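Local coordinates for conserved hypothetical protein (Streptococcus pyogenes, PDB 2EWC), which is of unknown function but belongs to the highly conserved YjgF family and may inhibit translation initiation, at residues L18-G32 with G44-L58. Sequence-based numbering, arbitrary orientation.
Sequences LVEAGDFYYLNYCVG and GAFDEMERRLALVGL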
loop_
_atom_site.group_PDB
_atom_site.type_symbol
_atom_site.label_atom_id
_atom_site.label_comp_id
_atom_site.label_asym_id
_atom_site.label_seq_id
_atom_site.Cartn_x
_atom_site.Cartn_y
_atom_site.Cartn_z
ATOM N N LEU B 18 12.047 -23.668 39.915
ATOM C CA LEU B 18 11.785 -22.247 40.026
ATOM C C LEU B 18 13.002 -21.565 40.658
ATOM O O LEU B 18 13.420 -21.929 41.774
ATOM C CB LEU B 18 10.560 -21.991 40.916
ATOM C CG LEU B 18 10.267 -20.506 41.147
ATOM C CD1 LEU B 18 9.580 -19.926 39.926
ATOM C CD2 LEU B 18 9.435 -20.270 42.386
ATOM N N VAL B 19 13.543 -20.566 39.968
ATOM C CA VAL B 19 14.683 -19.816 40.464
ATOM C C VAL B 19 14.175 -18.442 40.842
ATOM O O VAL B 19 13.511 -17.790 40.039
ATOM C CB VAL B 19 15.786 -19.671 39.422
ATOM C CG1 VAL B 19 16.958 -18.858 39.990
ATOM C CG2 VAL B 19 16.273 -21.019 38.939
ATOM N N GLU B 20 14.442 -18.025 42.082
ATOM C CA GLU B 20 14.093 -16.694 42.548
ATOM C C GLU B 20 15.356 -15.841 42.477
ATOM O O GLU B 20 16.399 -16.234 43.006
ATOM C CB GLU B 20 13.576 -16.770 43.993
ATOM C CG GLU B 20 13.299 -15.416 44.667
ATOM C CD GLU B 20 13.207 -15.534 46.201
ATOM O OE1 GLU B 20 12.690 -16.550 46.719
ATOM O OE2 GLU B 20 13.669 -14.603 46.888
ATOM N N ALA B 21 15.247 -14.677 41.832
ATOM C CA ALA B 21 16.348 -13.770 41.621
ATOM C C ALA B 21 15.803 -12.380 41.866
ATOM O O ALA B 21 15.188 -11.785 40.985
ATOM C CB ALA B 21 16.871 -13.895 40.171
ATOM N N GLY B 22 15.991 -11.863 43.081
ATOM C CA GLY B 22 15.419 -10.560 43.436
ATOM C C GLY B 22 13.901 -10.572 43.339
ATOM O O GLY B 22 13.249 -11.345 44.032
ATOM N N ASP B 23 13.348 -9.724 42.464
ATOM C CA ASP B 23 11.894 -9.594 42.303
ATOM C C ASP B 23 11.324 -10.527 41.221
ATOM O O ASP B 23 10.105 -10.533 40.987
ATOM C CB ASP B 23 11.526 -8.135 41.974
ATOM C CG ASP B 23 11.804 -7.169 43.134
ATOM O OD1 ASP B 23 11.836 -7.606 44.324
ATOM O OD2 ASP B 23 11.959 -5.955 42.847
ATOM N N PHE B 24 12.199 -11.291 40.559
ATOM C CA PHE B 24 11.809 -12.136 39.415
ATOM C C PHE B 24 11.961 -13.619 39.673
ATOM O O PHE B 24 12.846 -14.036 40.419
ATOM C CB PHE B 24 12.561 -11.713 38.165
ATOM C CG PHE B 24 12.105 -10.377 37.633
ATOM C CD1 PHE B 24 11.080 -10.300 36.694
ATOM C CD2 PHE B 24 12.640 -9.195 38.140
ATOM C CE1 PHE B 24 10.632 -9.060 36.224
ATOM C CE2 PHE B 24 12.191 -7.952 37.683
ATOM C CZ PHE B 24 11.192 -7.890 36.717
ATOM N N TYR B 25 11.046 -14.404 39.094
ATOM C CA TYR B 25 10.993 -15.831 39.332
ATOM C C TYR B 25 10.976 -16.530 38.000
ATOM O O TYR B 25 10.127 -16.225 37.163
ATOM C CB TYR B 25 9.757 -16.195 40.139
ATOM C CG TYR B 25 9.735 -15.548 41.496
ATOM C CD1 TYR B 25 10.107 -16.264 42.619
ATOM C CD2 TYR B 25 9.382 -14.202 41.649
ATOM C CE1 TYR B 25 10.111 -15.669 43.877
ATOM C CE2 TYR B 25 9.386 -13.596 42.906
ATOM C CZ TYR B 25 9.753 -14.344 44.007
ATOM O OH TYR B 25 9.761 -13.777 45.249
ATOM N N TYR B 26 11.917 -17.445 37.797
ATOM C CA TYR B 26 12.069 -18.138 36.516
ATOM C C TYR B 26 11.630 -19.592 36.643
ATOM O O TYR B 26 12.197 -20.356 37.415
ATOM C CB TYR B 26 13.518 -18.061 36.033
ATOM C CG TYR B 26 13.907 -16.652 35.734
ATOM C CD1 TYR B 26 13.850 -16.168 34.429
ATOM C CD2 TYR B 26 14.272 -15.773 36.762
ATOM C CE1 TYR B 26 14.150 -14.858 34.151
ATOM C CE2 TYR B 26 14.581 -14.464 36.482
ATOM C CZ TYR B 26 14.526 -14.017 35.174
ATOM O OH TYR B 26 14.815 -12.710 34.873
ATOM N N LEU B 27 10.617 -19.954 35.870
ATOM C CA LEU B 27 10.083 -21.317 35.863
ATOM C C LEU B 27 10.749 -22.176 34.798
ATOM O O LEU B 27 10.811 -21.796 33.620
ATOM C CB LEU B 27 8.571 -21.286 35.639
ATOM C CG LEU B 27 7.729 -20.719 36.799
ATOM C CD1 LEU B 27 6.707 -19.668 36.316
ATOM C CD2 LEU B 27 7.042 -21.847 37.485
ATOM N N ASN B 28 11.282 -23.313 35.228
ATOM C CA ASN B 28 11.709 -24.368 34.325
ATOM C C ASN B 28 10.475 -24.808 33.485
ATOM O O ASN B 28 9.333 -24.443 33.817
ATOM C CB ASN B 28 12.266 -25.516 35.163
ATOM C CG ASN B 28 12.997 -26.552 34.345
ATOM O OD1 ASN B 28 14.152 -26.371 33.985
ATOM N ND2 ASN B 28 12.332 -27.663 34.067
ATOM N N TYR B 29 10.686 -25.528 32.377
ATOM C CA TYR B 29 9.544 -26.001 31.576
ATOM C C TYR B 29 8.593 -26.783 32.491
ATOM O O TYR B 29 9.031 -27.543 33.363
ATOM C CB TYR B 29 9.986 -26.857 30.367
ATOM C CG TYR B 29 10.656 -28.162 30.745
ATOM C CD1 TYR B 29 9.899 -29.306 31.009
ATOM C CD2 TYR B 29 12.055 -28.248 30.845
ATOM C CE1 TYR B 29 10.520 -30.519 31.362
ATOM C CE2 TYR B 29 12.681 -29.433 31.191
ATOM C CZ TYR B 29 11.908 -30.572 31.448
ATOM O OH TYR B 29 12.518 -31.760 31.804
ATOM N N CYS B 30 7.298 -26.557 32.303
ATOM C CA CYS B 30 6.254 -27.205 33.072
ATOM C C CYS B 30 5.471 -28.156 32.196
ATOM O O CYS B 30 5.066 -27.817 31.096
ATOM C CB CYS B 30 5.289 -26.178 33.646
ATOM S SG CYS B 30 6.039 -25.011 34.768
ATOM N N VAL B 31 5.210 -29.327 32.752
ATOM C CA VAL B 31 4.659 -30.448 32.049
ATOM C C VAL B 31 3.729 -31.173 33.027
ATOM O O VAL B 31 4.024 -31.220 34.217
ATOM C CB VAL B 31 5.847 -31.336 31.564
ATOM C CG1 VAL B 31 5.947 -32.663 32.334
ATOM C CG2 VAL B 31 5.753 -31.561 30.117
ATOM N N GLY B 32 2.599 -31.693 32.546
ATOM C CA GLY B 32 1.640 -32.402 33.407
ATOM C C GLY B 32 0.643 -33.264 32.644
ATOM O O GLY B 32 0.439 -33.066 31.436
ATOM N N GLY B 44 -2.526 -29.745 32.762
ATOM C CA GLY B 44 -1.467 -30.345 33.544
ATOM C C GLY B 44 -0.238 -29.446 33.609
ATOM O O GLY B 44 0.371 -29.308 34.658
ATOM N N ALA B 45 0.137 -28.826 32.494
ATOM C CA ALA B 45 1.302 -27.963 32.520
ATOM C C ALA B 45 1.034 -26.768 33.445
ATOM O O ALA B 45 1.894 -26.400 34.235
ATOM C CB ALA B 45 1.643 -27.510 31.146
ATOM N N PHE B 46 -0.163 -26.179 33.352
ATOM C CA PHE B 46 -0.504 -25.008 34.146
ATOM C C PHE B 46 -0.672 -25.355 35.638
ATOM O O PHE B 46 -0.437 -24.495 36.497
ATOM C CB PHE B 46 -1.774 -24.326 33.627
ATOM C CG PHE B 46 -1.595 -23.568 32.322
ATOM C CD1 PHE B 46 -0.416 -22.902 32.028
ATOM C CD2 PHE B 46 -2.653 -23.468 31.421
ATOM C CE1 PHE B 46 -0.273 -22.179 30.834
ATOM C CE2 PHE B 46 -2.514 -22.742 30.226
ATOM C CZ PHE B 46 -1.323 -22.103 29.939
ATOM N N ASP B 47 -1.098 -26.591 35.936
ATOM C CA ASP B 47 -1.130 -27.087 37.321
ATOM C C ASP B 47 0.290 -27.125 37.909
ATOM O O ASP B 47 0.472 -26.742 39.078
ATOM C CB ASP B 47 -1.725 -28.492 37.421
ATOM C CG ASP B 47 -3.238 -28.551 37.146
ATOM O OD1 ASP B 47 -3.940 -27.505 37.176
ATOM O OD2 ASP B 47 -3.736 -29.694 36.930
ATOM N N GLU B 48 1.282 -27.594 37.137
ATOM C CA GLU B 48 2.679 -27.558 37.603
ATOM C C GLU B 48 3.153 -26.120 37.818
ATOM O O GLU B 48 3.795 -25.828 38.839
ATOM C CB GLU B 48 3.662 -28.287 36.674
ATOM C CG GLU B 48 4.266 -29.613 37.242
ATOM C CD GLU B 48 5.766 -29.857 36.863
ATOM O OE1 GLU B 48 6.192 -29.712 35.660
ATOM O OE2 GLU B 48 6.525 -30.241 37.784
HETATM N N MSE B 49 2.828 -25.234 36.866
HETATM C CA MSE B 49 3.185 -23.820 36.959
HETATM C C MSE B 49 2.638 -23.217 38.269
HETATM O O MSE B 49 3.382 -22.550 38.999
HETATM C CB MSE B 49 2.699 -23.036 35.731
HETATM C CG MSE B 49 3.059 -21.556 35.739
HETATM SE SE MSE B 49 2.681 -20.615 34.218
HETATM C CE MSE B 49 0.940 -20.879 34.048
ATOM N N GLU B 50 1.355 -23.474 38.562
ATOM C CA GLU B 50 0.734 -23.036 39.810
ATOM C C GLU B 50 1.395 -23.658 41.042
ATOM O O GLU B 50 1.576 -22.972 42.061
ATOM C CB GLU B 50 -0.769 -23.353 39.833
ATOM C CG GLU B 50 -1.584 -22.515 38.865
ATOM C CD GLU B 50 -3.080 -22.675 39.048
ATOM O OE1 GLU B 50 -3.580 -23.834 39.041
ATOM O OE2 GLU B 50 -3.760 -21.626 39.206
ATOM N N ARG B 51 1.701 -24.956 40.962
ATOM C CA ARG B 51 2.367 -25.663 42.054
ATOM C C ARG B 51 3.679 -24.980 42.368
ATOM O O ARG B 51 3.977 -24.720 43.519
ATOM C CB ARG B 51 2.647 -27.133 41.706
ATOM C CG ARG B 51 3.333 -27.900 42.858
ATOM C CD ARG B 51 3.690 -29.355 42.531
ATOM N NE ARG B 51 4.724 -29.434 41.510
ATOM C CZ ARG B 51 6.036 -29.323 41.718
ATOM N NH1 ARG B 51 6.527 -29.141 42.938
ATOM N NH2 ARG B 51 6.871 -29.395 40.673
ATOM N N ARG B 52 4.471 -24.699 41.339
ATOM C CA ARG B 52 5.789 -24.123 41.568
ATOM C C ARG B 52 5.677 -22.702 42.106
ATOM O O ARG B 52 6.376 -22.347 43.036
ATOM C CB ARG B 52 6.645 -24.193 40.310
ATOM C CG ARG B 52 7.339 -25.546 40.132
ATOM C CD ARG B 52 7.733 -25.739 38.668
ATOM N NE ARG B 52 8.544 -26.938 38.457
ATOM C CZ ARG B 52 8.933 -27.386 37.259
ATOM N NH1 ARG B 52 8.571 -26.751 36.142
ATOM N NH2 ARG B 52 9.689 -28.485 37.180
ATOM N N LEU B 53 4.774 -21.919 41.535
ATOM C CA LEU B 53 4.519 -20.571 41.987
ATOM C C LEU B 53 4.052 -20.518 43.454
ATOM O O LEU B 53 4.391 -19.573 44.184
ATOM C CB LEU B 53 3.506 -19.879 41.058
ATOM C CG LEU B 53 3.998 -19.500 39.659
ATOM C CD1 LEU B 53 2.832 -19.028 38.798
ATOM C CD2 LEU B 53 5.072 -18.421 39.753
ATOM N N ALA B 54 3.276 -21.519 43.870
ATOM C CA ALA B 54 2.824 -21.606 45.250
ATOM C C ALA B 54 3.975 -21.798 46.263
ATOM O O ALA B 54 3.832 -21.462 47.432
ATOM C CB ALA B 54 1.754 -22.711 45.416
ATOM N N LEU B 55 5.116 -22.314 45.818
ATOM C CA LEU B 55 6.300 -22.419 46.694
ATOM C C LEU B 55 6.787 -21.058 47.237
ATOM O O LEU B 55 7.434 -20.983 48.280
ATOM C CB LEU B 55 7.439 -23.147 45.964
ATOM C CG LEU B 55 7.097 -24.594 45.575
ATOM C CD1 LEU B 55 8.071 -25.169 44.580
ATOM C CD2 LEU B 55 7.000 -25.481 46.813
ATOM N N VAL B 56 6.464 -19.981 46.529
ATOM C CA VAL B 56 6.902 -18.646 46.917
ATOM C C VAL B 56 5.692 -17.754 47.184
ATOM O O VAL B 56 5.805 -16.522 47.190
ATOM C CB VAL B 56 7.851 -18.031 45.854
ATOM C CG1 VAL B 56 9.164 -18.810 45.819
ATOM C CG2 VAL B 56 7.196 -18.008 44.438
ATOM N N GLY B 57 4.541 -18.391 47.401
ATOM C CA GLY B 57 3.309 -17.699 47.749
ATOM C C GLY B 57 2.721 -16.873 46.612
ATOM O O GLY B 57 2.000 -15.896 46.854
ATOM N N LEU B 58 3.025 -17.259 45.373
ATOM C CA LEU B 58 2.516 -16.546 44.211
ATOM C C LEU B 58 1.437 -17.342 43.496
ATOM O O LEU B 58 1.184 -18.509 43.791
ATOM C CB LEU B 58 3.643 -16.159 43.240
ATOM C CG LEU B 58 4.713 -15.195 43.772
ATOM C CD1 LEU B 58 5.795 -15.020 42.742
ATOM C CD2 LEU B 58 4.093 -13.839 44.185
HETATM O O HOH W 1 9.447 -29.974 34.466
#
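L27 meets M49, R52 and L53 through its two methyl groups, showing how a forked side chain can engage successive turns of a helix. The L27 side chain crosses those of M49 and L53 at about a right angle, CD1 lying 4.0 Å from L53 CD2 and close to M49 CG, whereas CD2 rests on R52 CB. Toward the hairpin turn, L18 and V56 come tip to tip, L18 CD2 standing 3.7 Å from V56 CG1; with CG anti to its backbone N (chi1 177°), the leucine extends that methyl to V56 near the C-terminal end of the helix. V56 also slides along Y25, while L58 CD1 makes a CH-pi contact over one face of the Y25 ring, 4.0 Å from its centroid. The Schellman motif ending the helix, with G57 at C-prime, turns the chain between V56 and L58, which both meet this tyrosine. Hairpin strands 15-21 and 24-30 and helix 38-54 belong to the YjgF fold, in which helices pack on one side of a mixed sheet; here the axes of strand 24-30 and helical segment 44-54 run nearly antiparallel and approach to 8.1 Å. Farther along, C30 SG lies against M49, and R52 stretches past it to donate from NH1 to Y29 O (2.9 Å), the carbonyl oxygen lying in the guanidinium plane although the donor stands above the carbonyl plane. A water bridges Y29 O and R52 NH2, while D8 takes R52 NE in a salt bridge. E48 divides its carboxylate: OE1 accepts V31 N at 3.1 Å through its anti lone pair, and OE2 pairs with R51 NH2 at 3.0 Å.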